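Local atomic coordinates of CrtC domain-containing protein (Fusarium vanettenii 77-13-4, PDB entry 7A0Q), a protein that acts as a kievitone hydratase, a lyase that probably detoxifies the bean phytoalexin kievitone by adding water to its side chain. Residues A[84-89]-A[118-123]; A[56-61]-A[78-83]; A[101-106]-A[140-145]. All blocks are in the same frame, centred on the assembly; numbering follows the deposited sequence.

Interaction 1 (A[84-89]-A[118-123])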
loop_
_atom_site.group_PDB
_atom_site.type_symbol
_atom_site.label_atom_id
_atom_site.label_comp_id
_atom_site.label_asym_id
_atom_site.label_seq_id
_atom_site.Cartn_x
_atom_site.Cartn_y
_atom_site.Cartn_z
ATOM N N VAL A 84 6.269 0.823 21.243
ATOM C CA VAL A 84 6.643 2.117 21.809
ATOM C C VAL A 84 5.543 3.153 21.623
ATOM O O VAL A 84 5.303 3.978 22.507
ATOM C CB VAL A 84 7.972 2.589 21.186
ATOM C CG1 VAL A 84 8.433 3.892 21.831
ATOM C CG2 VAL A 84 9.030 1.501 21.328
ATOM N N TYR A 85 4.871 3.138 20.476
ATOM C CA TYR A 85 3.844 4.124 20.172
ATOM C C TYR A 85 2.968 3.556 19.068
ATOM O O TYR A 85 3.282 2.529 18.465
ATOM C CB TYR A 85 4.455 5.470 19.748
ATOM C CG TYR A 85 5.510 5.377 18.654
ATOM C CD1 TYR A 85 5.178 4.971 17.365
ATOM C CD2 TYR A 85 6.837 5.705 18.908
ATOM C CE1 TYR A 85 6.130 4.889 16.364
ATOM C CE2 TYR A 85 7.801 5.621 17.914
ATOM C CZ TYR A 85 7.443 5.207 16.644
ATOM O OH TYR A 85 8.389 5.119 15.648
ATOM N N THR A 86 1.862 4.239 18.811
ATOM C CA THR A 86 1.064 3.999 17.622
ATOM C C THR A 86 1.132 5.239 16.750
ATOM O O THR A 86 1.530 6.313 17.199
ATOM C CB THR A 86 -0.398 3.706 17.971
ATOM O OG1 THR A 86 -0.989 4.903 18.496
ATOM C CG2 THR A 86 -0.505 2.613 19.002
ATOM N N TYR A 87 0.704 5.105 15.500
ATOM C CA TYR A 87 0.487 6.312 14.724
ATOM C C TYR A 87 -0.537 6.057 13.638
ATOM O O TYR A 87 -0.802 4.919 13.244
ATOM C CB TYR A 87 1.781 6.880 14.122
ATOM C CG TYR A 87 2.550 6.046 13.110
ATOM C CD1 TYR A 87 2.054 5.801 11.832
ATOM C CD2 TYR A 87 3.823 5.588 13.408
ATOM C CE1 TYR A 87 2.796 5.072 10.902
ATOM C CE2 TYR A 87 4.575 4.868 12.477
ATOM C CZ TYR A 87 4.053 4.609 11.229
ATOM O OH TYR A 87 4.787 3.902 10.301
ATOM N N PHE A 88 -1.156 7.148 13.211
ATOM C CA PHE A 88 -1.932 7.193 11.987
ATOM C C PHE A 88 -1.310 8.246 11.092
ATOM O O PHE A 88 -0.935 9.327 11.561
ATOM C CB PHE A 88 -3.403 7.538 12.263
ATOM C CG PHE A 88 -4.275 7.535 11.027
ATOM C CD1 PHE A 88 -4.784 6.342 10.515
ATOM C CD2 PHE A 88 -4.595 8.729 10.386
ATOM C CE1 PHE A 88 -5.599 6.347 9.375
ATOM C CE2 PHE A 88 -5.407 8.745 9.251
ATOM C CZ PHE A 88 -5.913 7.547 8.743
ATOM N N ARG A 89 -1.195 7.931 9.806
ATOM C CA ARG A 89 -0.679 8.890 8.845
ATOM C C ARG A 89 -1.489 8.791 7.558
ATOM O O ARG A 89 -2.092 7.754 7.256
ATOM C CB ARG A 89 0.832 8.687 8.592
ATOM C CG ARG A 89 1.219 7.302 8.096
ATOM C CD ARG A 89 2.734 7.153 8.103
ATOM N NE ARG A 89 3.155 5.866 7.560
ATOM C CZ ARG A 89 4.427 5.491 7.431
ATOM N NH1 ARG A 89 5.404 6.313 7.819
ATOM N NH2 ARG A 89 4.723 4.302 6.919
ATOM N N VAL A 118 -9.130 0.998 14.642
ATOM C CA VAL A 118 -7.858 1.584 15.054
ATOM C C VAL A 118 -7.898 3.073 14.742
ATOM O O VAL A 118 -8.392 3.492 13.685
ATOM C CB VAL A 118 -6.645 0.908 14.380
ATOM C CG1 VAL A 118 -6.472 -0.557 14.879
ATOM C CG2 VAL A 118 -6.752 0.977 12.860
ATOM N N SER A 119 -7.384 3.880 15.666
ATOM C CA SER A 119 -7.477 5.318 15.476
ATOM C C SER A 119 -6.437 6.045 16.312
ATOM O O SER A 119 -5.965 5.545 17.337
ATOM C CB SER A 119 -8.874 5.824 15.843
ATOM O OG SER A 119 -9.142 5.563 17.211
ATOM N N VAL A 120 -6.088 7.241 15.851
ATOM C CA VAL A 120 -5.420 8.250 16.667
ATOM C C VAL A 120 -6.265 9.506 16.512
ATOM O O VAL A 120 -6.350 10.065 15.410
ATOM C CB VAL A 120 -3.962 8.504 16.247
ATOM C CG1 VAL A 120 -3.341 9.597 17.125
ATOM C CG2 VAL A 120 -3.127 7.213 16.331
ATOM N N GLY A 121 -6.910 9.932 17.594
ATOM C CA GLY A 121 -7.838 11.032 17.436
ATOM C C GLY A 121 -9.017 10.620 16.570
ATOM O O GLY A 121 -9.453 9.467 16.574
ATOM N N ASN A 122 -9.535 11.581 15.809
ATOM C CA ASN A 122 -10.667 11.337 14.913
ATOM C C ASN A 122 -10.212 10.905 13.528
ATOM O O ASN A 122 -10.749 11.351 12.513
ATOM C CB ASN A 122 -11.541 12.585 14.829
ATOM C CG ASN A 122 -12.979 12.271 14.446
ATOM O OD1 ASN A 122 -13.390 11.106 14.402
ATOM N ND2 ASN A 122 -13.753 13.314 14.163
ATOM N N ASN A 123 -9.197 10.044 13.469
ATOM C CA ASN A 123 -8.608 9.548 12.238
ATOM C C ASN A 123 -8.331 8.070 12.439
ATOM O O ASN A 123 -7.878 7.678 13.513
ATOM C CB ASN A 123 -7.283 10.256 11.911
ATOM C CG ASN A 123 -7.308 11.738 12.231
ATOM O OD1 ASN A 123 -7.869 12.529 11.483
ATOM N ND2 ASN A 123 -6.671 12.124 13.336
#
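Phe88 meets Val120 and Asn123 in a contact made chiefly by carbon atoms. No hydrogen bond crosses between 84-89 and 118-123. The CG2 branch of Val120 does most of the touching. It lies 4.1 Å from Phe88 CB, an apolar contact. It also makes van der Waals contacts with Phe88 N at 3.7 Å and with Thr86 OG1 at 3.8 Å. The Thr86 and Val120 side chains pass in opposite directions.

The aromatic part is the Phe88 ring. Its CG stands anti to the backbone N (chi1 -177°), which swings the ring under Asn123. Asn123 C sits above the ring centre, and Asn123 CB comes within 3.4 Å of Phe88 CD2. The Asn123 side-chain amide leads away from the ring rather than lying on it, although the two planes are only 13° apart.

Polar bonds fix the covering residue within its own segment. Asn123 ND2 donates to Val120 O at 2.9 Å. Val120 N donates to Asn123 O at 3.0 Å; the return bond from Asn123 N is weak. Asn123 OD1 takes the backbone N-H of Asn141, so both ends of the amide are held.

Thr86 and Ser119, with Ser109, belong to the magnesium site seen at this contact. The strands 86-89 and 118-120 cross at 84°, with axes 6.3 Å apart at closest approach. This is near-orthogonal packing of a tight β-hairpin over a strand in the CrtC N-terminal lipocalin domain.

Interaction 2 (A[56-61]-A[78-83])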
loop_
_atom_site.group_PDB
_atom_site.type_symbol
_atom_site.label_atom_id
_atom_site.label_comp_id
_atom_site.label_asym_id
_atom_site.label_seq_id
_atom_site.Cartn_x
_atom_site.Cartn_y
_atom_site.Cartn_z
ATOM N N GLY A 56 -2.804 -7.148 15.856
ATOM C CA GLY A 56 -1.685 -6.229 15.870
ATOM C C GLY A 56 -1.211 -5.896 14.467
ATOM O O GLY A 56 -1.782 -6.335 13.467
ATOM N N GLY A 57 -0.150 -5.099 14.396
ATOM C CA GLY A 57 0.543 -4.863 13.137
ATOM C C GLY A 57 0.099 -3.574 12.447
ATOM O O GLY A 57 0.050 -2.505 13.069
ATOM N N SER A 58 -0.188 -3.674 11.145
ATOM C CA SER A 58 -0.326 -2.525 10.267
ATOM C C SER A 58 -1.571 -2.679 9.399
ATOM O O SER A 58 -1.867 -3.770 8.914
ATOM C CB SER A 58 0.943 -2.389 9.403
ATOM O OG SER A 58 0.780 -1.479 8.331
ATOM N N TRP A 59 -2.298 -1.571 9.220
ATOM C CA TRP A 59 -3.501 -1.499 8.392
ATOM C C TRP A 59 -3.308 -0.320 7.443
ATOM O O TRP A 59 -2.950 0.770 7.894
ATOM C CB TRP A 59 -4.763 -1.312 9.254
ATOM C CG TRP A 59 -5.080 -2.429 10.232
ATOM C CD1 TRP A 59 -5.981 -3.434 10.054
ATOM C CD2 TRP A 59 -4.522 -2.625 11.551
ATOM N NE1 TRP A 59 -6.018 -4.248 11.168
ATOM C CE2 TRP A 59 -5.126 -3.773 12.094
ATOM C CE3 TRP A 59 -3.555 -1.949 12.307
ATOM C CZ2 TRP A 59 -4.806 -4.260 13.369
ATOM C CZ3 TRP A 59 -3.243 -2.426 13.579
ATOM C CH2 TRP A 59 -3.867 -3.572 14.094
ATOM N N TRP A 60 -3.529 -0.525 6.141
ATOM C CA TRP A 60 -3.034 0.418 5.143
ATOM C C TRP A 60 -3.946 0.433 3.925
ATOM O O TRP A 60 -4.417 -0.618 3.490
ATOM C CB TRP A 60 -1.608 -0.000 4.761
ATOM C CG TRP A 60 -0.801 0.858 3.861
ATOM C CD1 TRP A 60 0.230 1.676 4.228
ATOM C CD2 TRP A 60 -0.859 0.908 2.426
ATOM N NE1 TRP A 60 0.797 2.254 3.124
ATOM C CE2 TRP A 60 0.151 1.801 2.001
ATOM C CE3 TRP A 60 -1.667 0.291 1.464
ATOM C CZ2 TRP A 60 0.366 2.107 0.656
ATOM C CZ3 TRP A 60 -1.443 0.588 0.117
ATOM C CH2 TRP A 60 -0.436 1.490 -0.269
ATOM N N SER A 61 -4.197 1.624 3.382
ATOM C CA SER A 61 -5.000 1.720 2.168
ATOM C C SER A 61 -4.467 2.815 1.262
ATOM O O SER A 61 -4.044 3.880 1.725
ATOM C CB SER A 61 -6.498 1.973 2.470
ATOM O OG SER A 61 -6.748 3.216 3.122
ATOM N N HIS A 78 -2.904 5.037 6.837
ATOM C CA HIS A 78 -2.080 3.986 7.423
ATOM C C HIS A 78 -2.081 4.096 8.941
ATOM O O HIS A 78 -1.763 5.162 9.476
ATOM C CB HIS A 78 -0.650 4.096 6.896
ATOM C CG HIS A 78 0.294 3.110 7.506
ATOM N ND1 HIS A 78 1.574 3.449 7.883
ATOM C CD2 HIS A 78 0.144 1.797 7.810
ATOM C CE1 HIS A 78 2.179 2.383 8.383
ATOM N NE2 HIS A 78 1.328 1.370 8.360
ATOM N N TYR A 79 -2.412 2.998 9.625
ATOM C CA TYR A 79 -2.284 2.899 11.078
ATOM C C TYR A 79 -1.260 1.829 11.418
ATOM O O TYR A 79 -1.323 0.719 10.887
ATOM C CB TYR A 79 -3.620 2.550 11.744
ATOM C CG TYR A 79 -3.562 2.495 13.261
ATOM C CD1 TYR A 79 -3.128 1.351 13.928
ATOM C CD2 TYR A 79 -3.963 3.588 14.023
ATOM C CE1 TYR A 79 -3.089 1.299 15.324
ATOM C CE2 TYR A 79 -3.927 3.543 15.415
ATOM C CZ TYR A 79 -3.484 2.403 16.053
ATOM O OH TYR A 79 -3.462 2.368 17.432
ATOM N N LEU A 80 -0.338 2.152 12.321
ATOM C CA LEU A 80 0.675 1.202 12.764
ATOM C C LEU A 80 0.603 1.050 14.276
ATOM O O LEU A 80 0.649 2.046 15.009
ATOM C CB LEU A 80 2.080 1.657 12.347
ATOM C CG LEU A 80 3.189 0.682 12.763
ATOM C CD1 LEU A 80 3.096 -0.615 11.974
ATOM C CD2 LEU A 80 4.568 1.298 12.594
ATOM N N ASP A 81 0.492 -0.192 14.742
ATOM C CA ASP A 81 0.672 -0.493 16.154
ATOM C C ASP A 81 2.109 -0.935 16.393
ATOM O O ASP A 81 2.634 -1.770 15.655
ATOM C CB ASP A 81 -0.286 -1.576 16.640
ATOM C CG ASP A 81 -0.063 -1.898 18.104
ATOM O OD1 ASP A 81 -0.371 -1.024 18.942
ATOM O OD2 ASP A 81 0.459 -2.993 18.412
ATOM N N ASN A 82 2.734 -0.377 17.426
ATOM C CA ASN A 82 4.129 -0.645 17.758
ATOM C C ASN A 82 4.252 -0.634 19.275
ATOM O O ASN A 82 3.463 0.040 19.946
ATOM C CB ASN A 82 5.044 0.410 17.109
ATOM C CG ASN A 82 6.491 0.292 17.534
ATOM O OD1 ASN A 82 6.896 0.837 18.561
ATOM N ND2 ASN A 82 7.281 -0.412 16.738
ATOM N N PRO A 83 5.194 -1.391 19.848
ATOM C CA PRO A 83 5.294 -1.425 21.318
ATOM C C PRO A 83 5.593 -0.075 21.952
ATOM O O PRO A 83 5.193 0.160 23.101
ATOM C CB PRO A 83 6.428 -2.429 21.562
ATOM C CG PRO A 83 6.393 -3.316 20.372
ATOM C CD PRO A 83 6.032 -2.426 19.218
HETATM O O HOH W 1 1.400 -4.906 16.856
#
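Trp59 and Tyr79 form the hydrogen-bonded antiparallel pair at the middle of this contact. Trp59 N donates to Tyr79 O at 3.0 Å, and Tyr79 N returns a bond to Trp59 O at 2.9 Å. Asp81 N adds a nearly straight bond to Gly57 O (N-H...O angle 171°). On the same face of the sheet, the Trp59 and Tyr79 side chains run side by side and point the same way. Trp59 CE3 touches Tyr79 CD1 at 3.7 Å, with the rings inclined to each other.

The other face carries Ser58, Trp60, His78 and Leu80. Ser58 OG is anti to the backbone N (chi1 167°), which puts it at the edge of the His78 ring, near its plane. There it is hydrogen-bonded to His78 NE2 at 2.9 Å. The Trp60 indole turns its edge toward the face of the same imidazole, in an offset edge-to-face pair. Trp60 CD1 is 3.6 Å from His78 CG. At the loop end, a water accepts from Gly57 N and donates to Asp81 OD2, 2.6 Å from that oxygen.

A second shell sets these groups in place. Arg89 NE bonds His78 ND1, so both imidazole nitrogens are engaged. Trp59 NE1 reaches Gln51 O, and Arg207 makes a cation-pi contact with the Trp59 indole. Thr110 OG1 bonds both Tyr79 OH and Asp81 OD1.

The hairpin of strands 58-66 and 72-81 is flanked on either side. Strand 202-210 pairs with the first strand and strand 86-94 with the second, while Val118 of strand 117-120 packs on Trp59 and Tyr79.

Interaction 3 (A[101-106]-A[140-145])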
loop_
_atom_site.group_PDB
_atom_site.type_symbol
_atom_site.label_atom_id
_atom_site.label_comp_id
_atom_site.label_asym_id
_atom_site.label_seq_id
_atom_site.Cartn_x
_atom_site.Cartn_y
_atom_site.Cartn_z
ATOM N N HIS A 101 -0.708 16.880 0.325
ATOM C CA HIS A 101 -0.790 17.158 1.751
ATOM C C HIS A 101 -0.619 15.860 2.519
ATOM O O HIS A 101 -1.095 14.811 2.078
ATOM C CB HIS A 101 -2.122 17.805 2.112
ATOM C CG HIS A 101 -2.331 19.132 1.452
ATOM N ND1 HIS A 101 -1.788 20.299 1.944
ATOM C CD2 HIS A 101 -2.986 19.468 0.316
ATOM C CE1 HIS A 101 -2.117 21.302 1.151
ATOM N NE2 HIS A 101 -2.841 20.825 0.154
ATOM N N GLN A 102 0.052 15.936 3.666
ATOM C CA GLN A 102 0.304 14.753 4.475
ATOM C C GLN A 102 0.418 15.142 5.939
ATOM O O GLN A 102 0.720 16.290 6.277
ATOM C CB GLN A 102 1.584 14.026 4.039
ATOM C CG GLN A 102 2.850 14.894 4.000
ATOM C CD GLN A 102 3.489 15.118 5.363
ATOM O OE1 GLN A 102 3.496 14.234 6.220
ATOM N NE2 GLN A 102 4.030 16.318 5.567
ATOM N N TYR A 103 0.210 14.155 6.804
ATOM C CA TYR A 103 0.519 14.316 8.218
ATOM C C TYR A 103 0.736 12.951 8.848
ATOM O O TYR A 103 0.331 11.918 8.302
ATOM C CB TYR A 103 -0.591 15.071 8.963
ATOM C CG TYR A 103 -1.835 14.242 9.213
ATOM C CD1 TYR A 103 -2.817 14.127 8.237
ATOM C CD2 TYR A 103 -2.026 13.583 10.417
ATOM C CE1 TYR A 103 -3.955 13.383 8.457
ATOM C CE2 TYR A 103 -3.172 12.834 10.650
ATOM C CZ TYR A 103 -4.129 12.738 9.662
ATOM O OH TYR A 103 -5.270 11.996 9.875
ATOM N N VAL A 104 1.389 12.972 10.007
ATOM C CA VAL A 104 1.585 11.814 10.873
ATOM C C VAL A 104 1.170 12.244 12.270
ATOM O O VAL A 104 1.635 13.281 12.759
ATOM C CB VAL A 104 3.051 11.332 10.883
ATOM C CG1 VAL A 104 3.201 10.080 11.754
ATOM C CG2 VAL A 104 3.594 11.101 9.473
ATOM N N THR A 105 0.293 11.475 12.908
ATOM C CA THR A 105 -0.144 11.781 14.267
ATOM C C THR A 105 0.110 10.576 15.166
ATOM O O THR A 105 -0.202 9.437 14.803
ATOM C CB THR A 105 -1.620 12.238 14.292
ATOM O OG1 THR A 105 -1.960 12.698 15.605
ATOM C CG2 THR A 105 -2.571 11.123 13.881
ATOM N N VAL A 106 0.720 10.825 16.324
ATOM C CA VAL A 106 1.274 9.768 17.162
ATOM C C VAL A 106 0.335 9.512 18.330
ATOM O O VAL A 106 -0.117 10.454 18.996
ATOM C CB VAL A 106 2.687 10.138 17.646
ATOM C CG1 VAL A 106 3.227 9.079 18.588
ATOM C CG2 VAL A 106 3.604 10.296 16.453
ATOM N N SER A 140 -10.131 10.457 7.861
ATOM C CA SER A 140 -9.195 11.446 8.366
ATOM C C SER A 140 -9.946 12.755 8.547
ATOM O O SER A 140 -10.778 13.122 7.706
ATOM C CB SER A 140 -8.009 11.629 7.404
ATOM O OG SER A 140 -7.108 12.617 7.881
ATOM N N ASN A 141 -9.652 13.449 9.664
ATOM C CA ASN A 141 -10.275 14.733 10.006
ATOM C C ASN A 141 -9.166 15.630 10.538
ATOM O O ASN A 141 -9.114 15.981 11.719
ATOM C CB ASN A 141 -11.400 14.561 11.016
ATOM C CG ASN A 141 -12.557 13.790 10.445
ATOM O OD1 ASN A 141 -13.331 14.317 9.640
ATOM N ND2 ASN A 141 -12.682 12.532 10.839
ATOM N N HIS A 142 -8.253 15.960 9.638
ATOM C CA HIS A 142 -7.081 16.767 9.902
ATOM C C HIS A 142 -7.104 17.927 8.923
ATOM O O HIS A 142 -7.577 17.784 7.792
ATOM C CB HIS A 142 -5.816 15.923 9.724
ATOM C CG HIS A 142 -4.570 16.544 10.269
ATOM N ND1 HIS A 142 -4.110 16.290 11.543
ATOM C CD2 HIS A 142 -3.660 17.367 9.695
ATOM C CE1 HIS A 142 -2.983 16.952 11.740
ATOM N NE2 HIS A 142 -2.688 17.614 10.635
ATOM N N ASP A 143 -6.634 19.086 9.366
ATOM C CA ASP A 143 -6.597 20.224 8.464
ATOM C C ASP A 143 -5.767 19.875 7.234
ATOM O O ASP A 143 -4.656 19.348 7.346
ATOM C CB ASP A 143 -6.035 21.454 9.178
ATOM C CG ASP A 143 -7.063 22.119 10.078
ATOM O OD1 ASP A 143 -8.274 22.024 9.776
ATOM O OD2 ASP A 143 -6.658 22.733 11.086
ATOM N N ASN A 144 -6.350 20.112 6.059
ATOM C CA ASN A 144 -5.794 19.844 4.737
ATOM C C ASN A 144 -5.644 18.358 4.419
ATOM O O ASN A 144 -5.164 18.035 3.330
ATOM C CB ASN A 144 -4.444 20.543 4.514
ATOM C CG ASN A 144 -4.540 22.049 4.672
ATOM O OD1 ASN A 144 -4.787 22.767 3.705
ATOM N ND2 ASN A 144 -4.347 22.531 5.892
ATOM N N VAL A 145 -6.037 17.448 5.314
ATOM C CA VAL A 145 -6.161 16.028 4.971
ATOM C C VAL A 145 -7.442 15.489 5.601
ATOM O O VAL A 145 -7.434 14.961 6.717
ATOM C CB VAL A 145 -4.935 15.211 5.420
ATOM C CG1 VAL A 145 -5.088 13.744 4.995
ATOM C CG2 VAL A 145 -3.667 15.776 4.837
#
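Tyr103 and His142 lie face to face, and this stack is the tightly packed part of the contact. The ring centroids are 3.8 Å apart and the planes only 4° from parallel. The two side chains slide past each other in opposite directions. His142 CB therefore reaches over the Tyr103 ring, 3.4 Å from Tyr103 CE1, while Tyr103 CB lies over the imidazole. Tyr103 CG sits between the backbone N and the carbonyl carbon (chi1 75°), and this lifts the ring off its strand toward 140-145. The edge of the ring is filled too. Val145 CG1 meets Tyr103 CE1 there at 3.7 Å.

The phenol end is fixed by a short relay. Tyr103 OH donates to Ser140 OG at 2.8 Å, and Ser140 OG donates to Val145 O at 2.6 Å. His142 N also donates to Val145 O, from the opposite face of that carbonyl, which thus takes two bonds.

The solvent side is looser and has no hydrogen bond across it. There Asn144, an exposed turn residue, lays its CB over one face of the His101 ring, 4.1 Å from the centroid. Asn144 O comes within 3.3 Å of His101 CB. The polar end of His101 turns to another partner, with NE2 bonded to Glu99 OE1.

Backbone bonds run in both directions between His142 and Val145. They close a type II β turn, with Asp143 and Asn144 at its corners. It is the two-residue turn of a β-hairpin, strands 136-142 and 145-152, laid on strand 100-107.

In the fold
Interaction 2 comes first along the chain and closes before the others open. The segments of interactions 1 and 3 alternate. Strands 58-66, 72-81, 86-94 and 100-107 pair antiparallel in sequence, so the contacts step across neighbouring strands. Centres of interactions 1 and 2 are about 9 Å apart, and a probable backbone hydrogen bond from Arg89 N to His78 O joins them. Interactions 1 and 3, about 11 Å apart between centres, are tied by a probable hydrogen bond from Asn141 ND2 to Asn122 O. Interactions 2 and 3 are about 16 Å apart between centres and do not touch. Interaction 1 thus links them, beside the magnesium ion. All three belong to the N-terminal part of the fold; the eight-stranded barrel of 218-343 is the second, lipocalin-like part.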